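Local coordinates for protein glucanase (PDB 5GY3) that probably catalyses the endohydrolysis of beta-1,4-glucosidic linkages in cellulose and related beta-glucans, as a family 8 glycosyl hydrolase, at residues Ser57-Trp69 with Asp113-Val125. Residues are numbered along the deposited sequence; the frame is centred on the assembly and turned at random.
Sequences STLRDKSNGLFYW and DAITASLLKYTVV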
loop_
_atom_site.group_PDB
_atom_site.type_symbol
_atom_site.label_atom_id
_atom_site.label_comp_id
_atom_site.label_asym_id
_atom_site.label_seq_id
_atom_site.Cartn_x
_atom_site.Cartn_y
_atom_site.Cartn_z
ATOM N N SER A 57 15.261 -4.133 13.552
ATOM C CA SER A 57 15.567 -4.728 14.848
ATOM C C SER A 57 14.312 -5.217 15.566
ATOM O O SER A 57 14.372 -6.212 16.295
ATOM C CB SER A 57 16.335 -3.734 15.723
ATOM O OG SER A 57 15.564 -2.576 15.955
ATOM N N THR A 58 13.166 -4.553 15.371
ATOM C CA THR A 58 11.976 -4.907 16.140
ATOM C C THR A 58 11.078 -5.913 15.431
ATOM O O THR A 58 10.564 -6.839 16.070
ATOM C CB THR A 58 11.151 -3.654 16.455
ATOM O OG1 THR A 58 12.013 -2.639 16.985
ATOM C CG2 THR A 58 10.037 -3.977 17.472
ATOM N N LEU A 59 10.871 -5.755 14.125
ATOM C CA LEU A 59 9.818 -6.494 13.439
ATOM C C LEU A 59 10.306 -7.612 12.526
ATOM O O LEU A 59 9.468 -8.354 12.001
ATOM C CB LEU A 59 8.940 -5.526 12.636
ATOM C CG LEU A 59 8.179 -4.488 13.458
ATOM C CD1 LEU A 59 7.351 -3.588 12.539
ATOM C CD2 LEU A 59 7.294 -5.156 14.519
ATOM N N ARG A 60 11.610 -7.773 12.317
ATOM C CA ARG A 60 12.061 -8.803 11.386
ATOM C C ARG A 60 11.616 -10.188 11.844
ATOM O O ARG A 60 11.815 -10.567 13.002
ATOM C CB ARG A 60 13.576 -8.779 11.227
ATOM C CG ARG A 60 14.071 -9.806 10.218
ATOM C CD ARG A 60 13.853 -9.318 8.797
ATOM N NE ARG A 60 14.840 -8.287 8.473
ATOM C CZ ARG A 60 15.283 -8.018 7.249
ATOM N NH1 ARG A 60 14.835 -8.701 6.201
ATOM N NH2 ARG A 60 16.188 -7.061 7.077
ATOM N N ASP A 61 11.000 -10.936 10.928
ATOM C CA ASP A 61 10.690 -12.347 11.132
ATOM C C ASP A 61 11.859 -13.162 10.591
ATOM O O ASP A 61 12.024 -13.294 9.376
ATOM C CB ASP A 61 9.383 -12.718 10.431
ATOM C CG ASP A 61 8.957 -14.163 10.682
ATOM O OD1 ASP A 61 9.806 -14.991 11.071
ATOM O OD2 ASP A 61 7.759 -14.472 10.479
ATOM N N LYS A 62 12.673 -13.718 11.494
ATOM C CA LYS A 62 13.899 -14.384 11.066
ATOM C C LYS A 62 13.637 -15.707 10.359
ATOM O O LYS A 62 14.537 -16.222 9.687
ATOM C CB LYS A 62 14.813 -14.616 12.268
ATOM C CG LYS A 62 15.348 -13.339 12.908
ATOM C CD LYS A 62 16.633 -12.891 12.252
ATOM C CE LYS A 62 17.207 -11.667 12.965
ATOM N NZ LYS A 62 17.313 -11.877 14.442
ATOM N N SER A 63 12.434 -16.269 10.492
ATOM C CA SER A 63 12.160 -17.552 9.856
ATOM C C SER A 63 12.001 -17.410 8.347
ATOM O O SER A 63 12.258 -18.366 7.609
ATOM C CB SER A 63 10.912 -18.194 10.468
ATOM O OG SER A 63 9.730 -17.482 10.135
ATOM N N ASN A 64 11.591 -16.241 7.865
ATOM C CA ASN A 64 11.386 -16.088 6.433
ATOM C C ASN A 64 11.901 -14.771 5.870
ATOM O O ASN A 64 11.764 -14.551 4.667
ATOM C CB ASN A 64 9.890 -16.263 6.074
ATOM C CG ASN A 64 8.980 -15.270 6.780
ATOM O OD1 ASN A 64 9.408 -14.194 7.208
ATOM N ND2 ASN A 64 7.702 -15.622 6.889
ATOM N N GLY A 65 12.496 -13.899 6.683
ATOM C CA GLY A 65 13.029 -12.647 6.177
ATOM C C GLY A 65 12.022 -11.531 5.992
ATOM O O GLY A 65 12.414 -10.436 5.558
ATOM N N LEU A 66 10.743 -11.760 6.304
ATOM C CA LEU A 66 9.730 -10.723 6.194
ATOM C C LEU A 66 9.588 -10.048 7.564
ATOM O O LEU A 66 10.498 -10.117 8.392
ATOM C CB LEU A 66 8.437 -11.329 5.647
ATOM C CG LEU A 66 8.588 -11.916 4.233
ATOM C CD1 LEU A 66 7.331 -12.674 3.846
ATOM C CD2 LEU A 66 8.856 -10.782 3.253
ATOM N N PHE A 67 8.471 -9.378 7.820
ATOM C CA PHE A 67 8.332 -8.579 9.028
ATOM C C PHE A 67 6.983 -8.840 9.682
ATOM O O PHE A 67 5.953 -8.831 9.003
ATOM C CB PHE A 67 8.477 -7.081 8.712
ATOM C CG PHE A 67 9.775 -6.736 8.044
ATOM C CD1 PHE A 67 9.896 -6.787 6.667
ATOM C CD2 PHE A 67 10.884 -6.390 8.796
ATOM C CE1 PHE A 67 11.111 -6.488 6.049
ATOM C CE2 PHE A 67 12.095 -6.080 8.189
ATOM C CZ PHE A 67 12.208 -6.139 6.816
ATOM N N TYR A 68 6.987 -9.047 11.003
ATOM C CA TYR A 68 5.741 -8.981 11.764
ATOM C C TYR A 68 5.053 -7.650 11.487
ATOM O O TYR A 68 5.691 -6.595 11.522
ATOM C CB TYR A 68 6.030 -9.128 13.261
ATOM C CG TYR A 68 6.866 -10.341 13.599
ATOM C CD1 TYR A 68 6.498 -11.606 13.161
ATOM C CD2 TYR A 68 8.024 -10.221 14.355
ATOM C CE1 TYR A 68 7.254 -12.720 13.473
ATOM C CE2 TYR A 68 8.793 -11.331 14.667
ATOM C CZ TYR A 68 8.403 -12.576 14.223
ATOM O OH TYR A 68 9.163 -13.686 14.530
ATOM N N TRP A 69 3.751 -7.693 11.195
ATOM C CA TRP A 69 3.143 -6.524 10.569
ATOM C C TRP A 69 2.744 -5.434 11.553
ATOM O O TRP A 69 2.648 -4.280 11.144
ATOM C CB TRP A 69 1.916 -6.919 9.740
ATOM C CG TRP A 69 0.672 -7.191 10.551
ATOM C CD1 TRP A 69 0.386 -8.322 11.257
ATOM C CD2 TRP A 69 -0.458 -6.315 10.715
ATOM N NE1 TRP A 69 -0.855 -8.208 11.855
ATOM C CE2 TRP A 69 -1.389 -6.985 11.539
ATOM C CE3 TRP A 69 -0.771 -5.030 10.246
ATOM C CZ2 TRP A 69 -2.609 -6.412 11.907
ATOM C CZ3 TRP A 69 -1.983 -4.463 10.613
ATOM C CH2 TRP A 69 -2.887 -5.156 11.431
ATOM N N ASP A 113 17.131 -6.627 -1.640
ATOM C CA ASP A 113 17.167 -7.882 -2.390
ATOM C C ASP A 113 16.731 -9.069 -1.536
ATOM O O ASP A 113 16.094 -10.000 -2.040
ATOM C CB ASP A 113 18.575 -8.141 -2.927
ATOM C CG ASP A 113 19.017 -7.133 -3.967
ATOM O OD1 ASP A 113 18.146 -6.513 -4.598
ATOM O OD2 ASP A 113 20.250 -6.986 -4.159
ATOM N N ALA A 114 17.116 -9.086 -0.255
ATOM C CA ALA A 114 16.723 -10.189 0.613
ATOM C C ALA A 114 15.214 -10.222 0.804
ATOM O O ALA A 114 14.600 -11.300 0.776
ATOM C CB ALA A 114 17.443 -10.081 1.963
ATOM N N ILE A 115 14.602 -9.049 0.989
ATOM C CA ILE A 115 13.162 -8.959 1.210
ATOM C C ILE A 115 12.397 -9.322 -0.055
ATOM O O ILE A 115 11.405 -10.059 0.008
ATOM C CB ILE A 115 12.785 -7.550 1.710
ATOM C CG1 ILE A 115 13.534 -7.248 3.018
ATOM C CG2 ILE A 115 11.256 -7.414 1.874
ATOM C CD1 ILE A 115 13.584 -5.767 3.382
ATOM N N THR A 116 12.837 -8.825 -1.223
ATOM C CA THR A 116 12.113 -9.170 -2.445
ATOM C C THR A 116 12.236 -10.658 -2.756
ATOM O O THR A 116 11.272 -11.274 -3.220
ATOM C CB THR A 116 12.568 -8.324 -3.641
ATOM O OG1 THR A 116 13.972 -8.484 -3.878
ATOM C CG2 THR A 116 12.264 -6.858 -3.395
ATOM N N ALA A 117 13.399 -11.261 -2.496
ATOM C CA ALA A 117 13.506 -12.710 -2.663
ATOM C C ALA A 117 12.579 -13.439 -1.697
ATOM O O ALA A 117 11.942 -14.438 -2.069
ATOM C CB ALA A 117 14.950 -13.168 -2.472
ATOM N N SER A 118 12.472 -12.940 -0.461
ATOM C CA SER A 118 11.543 -13.522 0.507
ATOM C C SER A 118 10.093 -13.361 0.063
ATOM O O SER A 118 9.270 -14.263 0.261
ATOM C CB SER A 118 11.737 -12.879 1.885
ATOM O OG SER A 118 12.916 -13.346 2.510
ATOM N N LEU A 119 9.750 -12.214 -0.513
ATOM C CA LEU A 119 8.387 -12.034 -0.994
ATOM C C LEU A 119 8.041 -13.059 -2.070
ATOM O O LEU A 119 6.964 -13.657 -2.040
ATOM C CB LEU A 119 8.194 -10.612 -1.507
ATOM C CG LEU A 119 8.023 -9.560 -0.412
ATOM C CD1 LEU A 119 8.190 -8.180 -1.026
ATOM C CD2 LEU A 119 6.640 -9.699 0.228
ATOM N N LEU A 120 8.936 -13.264 -3.044
ATOM C CA LEU A 120 8.643 -14.251 -4.080
ATOM C C LEU A 120 8.564 -15.657 -3.494
ATOM O O LEU A 120 7.683 -16.447 -3.867
ATOM C CB LEU A 120 9.699 -14.201 -5.188
ATOM C CG LEU A 120 9.735 -12.901 -5.991
ATOM C CD1 LEU A 120 10.874 -12.951 -7.013
ATOM C CD2 LEU A 120 8.394 -12.612 -6.666
ATOM N N LYS A 121 9.468 -15.987 -2.570
ATOM C CA LYS A 121 9.525 -17.358 -2.078
ATOM C C LYS A 121 8.319 -17.699 -1.202
ATOM O O LYS A 121 7.746 -18.789 -1.322
ATOM C CB LYS A 121 10.820 -17.581 -1.307
ATOM C CG LYS A 121 10.923 -18.966 -0.702
ATOM C CD LYS A 121 12.283 -19.198 -0.087
ATOM C CE LYS A 121 12.348 -20.603 0.504
ATOM N NZ LYS A 121 13.648 -20.831 1.178
ATOM N N TYR A 122 7.906 -16.780 -0.326
ATOM C CA TYR A 122 6.924 -17.095 0.707
ATOM C C TYR A 122 5.534 -16.518 0.499
ATOM O O TYR A 122 4.590 -17.012 1.128
ATOM C CB TYR A 122 7.426 -16.615 2.071
ATOM C CG TYR A 122 8.673 -17.323 2.511
ATOM C CD1 TYR A 122 8.613 -18.601 3.062
ATOM C CD2 TYR A 122 9.915 -16.714 2.389
ATOM C CE1 TYR A 122 9.768 -19.252 3.469
ATOM C CE2 TYR A 122 11.069 -17.355 2.792
ATOM C CZ TYR A 122 10.989 -18.620 3.332
ATOM O OH TYR A 122 12.147 -19.242 3.731
ATOM N N THR A 123 5.366 -15.469 -0.311
ATOM C CA THR A 123 4.041 -14.874 -0.460
ATOM C C THR A 123 3.437 -15.033 -1.849
ATOM O O THR A 123 2.234 -14.788 -2.011
ATOM C CB THR A 123 4.046 -13.370 -0.105
ATOM O OG1 THR A 123 4.578 -12.598 -1.196
ATOM C CG2 THR A 123 4.853 -13.101 1.163
ATOM N N VAL A 124 4.217 -15.428 -2.849
ATOM C CA VAL A 124 3.715 -15.544 -4.215
ATOM C C VAL A 124 3.431 -17.006 -4.503
ATOM O O VAL A 124 4.294 -17.873 -4.290
ATOM C CB VAL A 124 4.702 -14.953 -5.232
ATOM C CG1 VAL A 124 4.292 -15.352 -6.659
ATOM C CG2 VAL A 124 4.711 -13.445 -5.102
ATOM N N VAL A 125 2.213 -17.286 -4.966
ATOM C CA VAL A 125 1.798 -18.650 -5.255
ATOM C C VAL A 125 1.193 -18.701 -6.650
ATOM O O VAL A 125 0.821 -17.683 -7.235
ATOM C CB VAL A 125 0.796 -19.195 -4.210
ATOM C CG1 VAL A 125 1.423 -19.190 -2.814
ATOM C CG2 VAL A 125 -0.491 -18.387 -4.235
HETATM O O HOH W 1 14.442 -10.982 3.738
#
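With OG of S118 set beside its own backbone N (chi1 -75°) and CG of N64 held between backbone N and carbonyl carbon (chi1 59°), the loop after helix 45-59 meets helix 106-123 through one direct hydrogen bond. S118 OG donates to N64 O at 2.7 Å, and the hydroxyl in turn accepts from a water that also donates to G65 O. A small serine suits this close approach, where G65 CA and S118 CA are 5.9 Å apart. Glycine is fitting too: G65 has a positive phi (82°), and with no side chain it lets S118 OG come to 3.7 Å from G65 CA.

The torsion of N64 turns its amide back over the loop, where OD1 accepts from L66 N at 2.9 Å in an Asx turn. The flat Y122 ring takes N64 CB on one face, 3.6 Å from the ring centroid, a CH-pi contact, and K121 CG on the opposite face. The branched end of L66 serves two places: CD1 rests 3.7 Å from T123 CG2, while CD2 touches both S118 CB and L119 CD2. The ethyl arm of I115 reaches the edge of the F67 ring, CD1 lying 3.7 Å from F67 CE1.

R60, its long chain bent at chi2 and chi3, offers one face of its flat guanidinium to F67 CZ and keeps N-H groups for bonding: NH1 donates to G65 O, close to the guanidinium plane, at 3.0 Å, and NE forms a salt bridge with D56.

L119 and T123 also touch helix 86-103, which carries D87, the predicted nucleophile. The chemistry implies a loop shaped largely by its own polar bonds and docked by polar, CH-pi and aliphatic contacts together: S118 OG serves N64 O, while R60 NH1 and the water both serve G65 O.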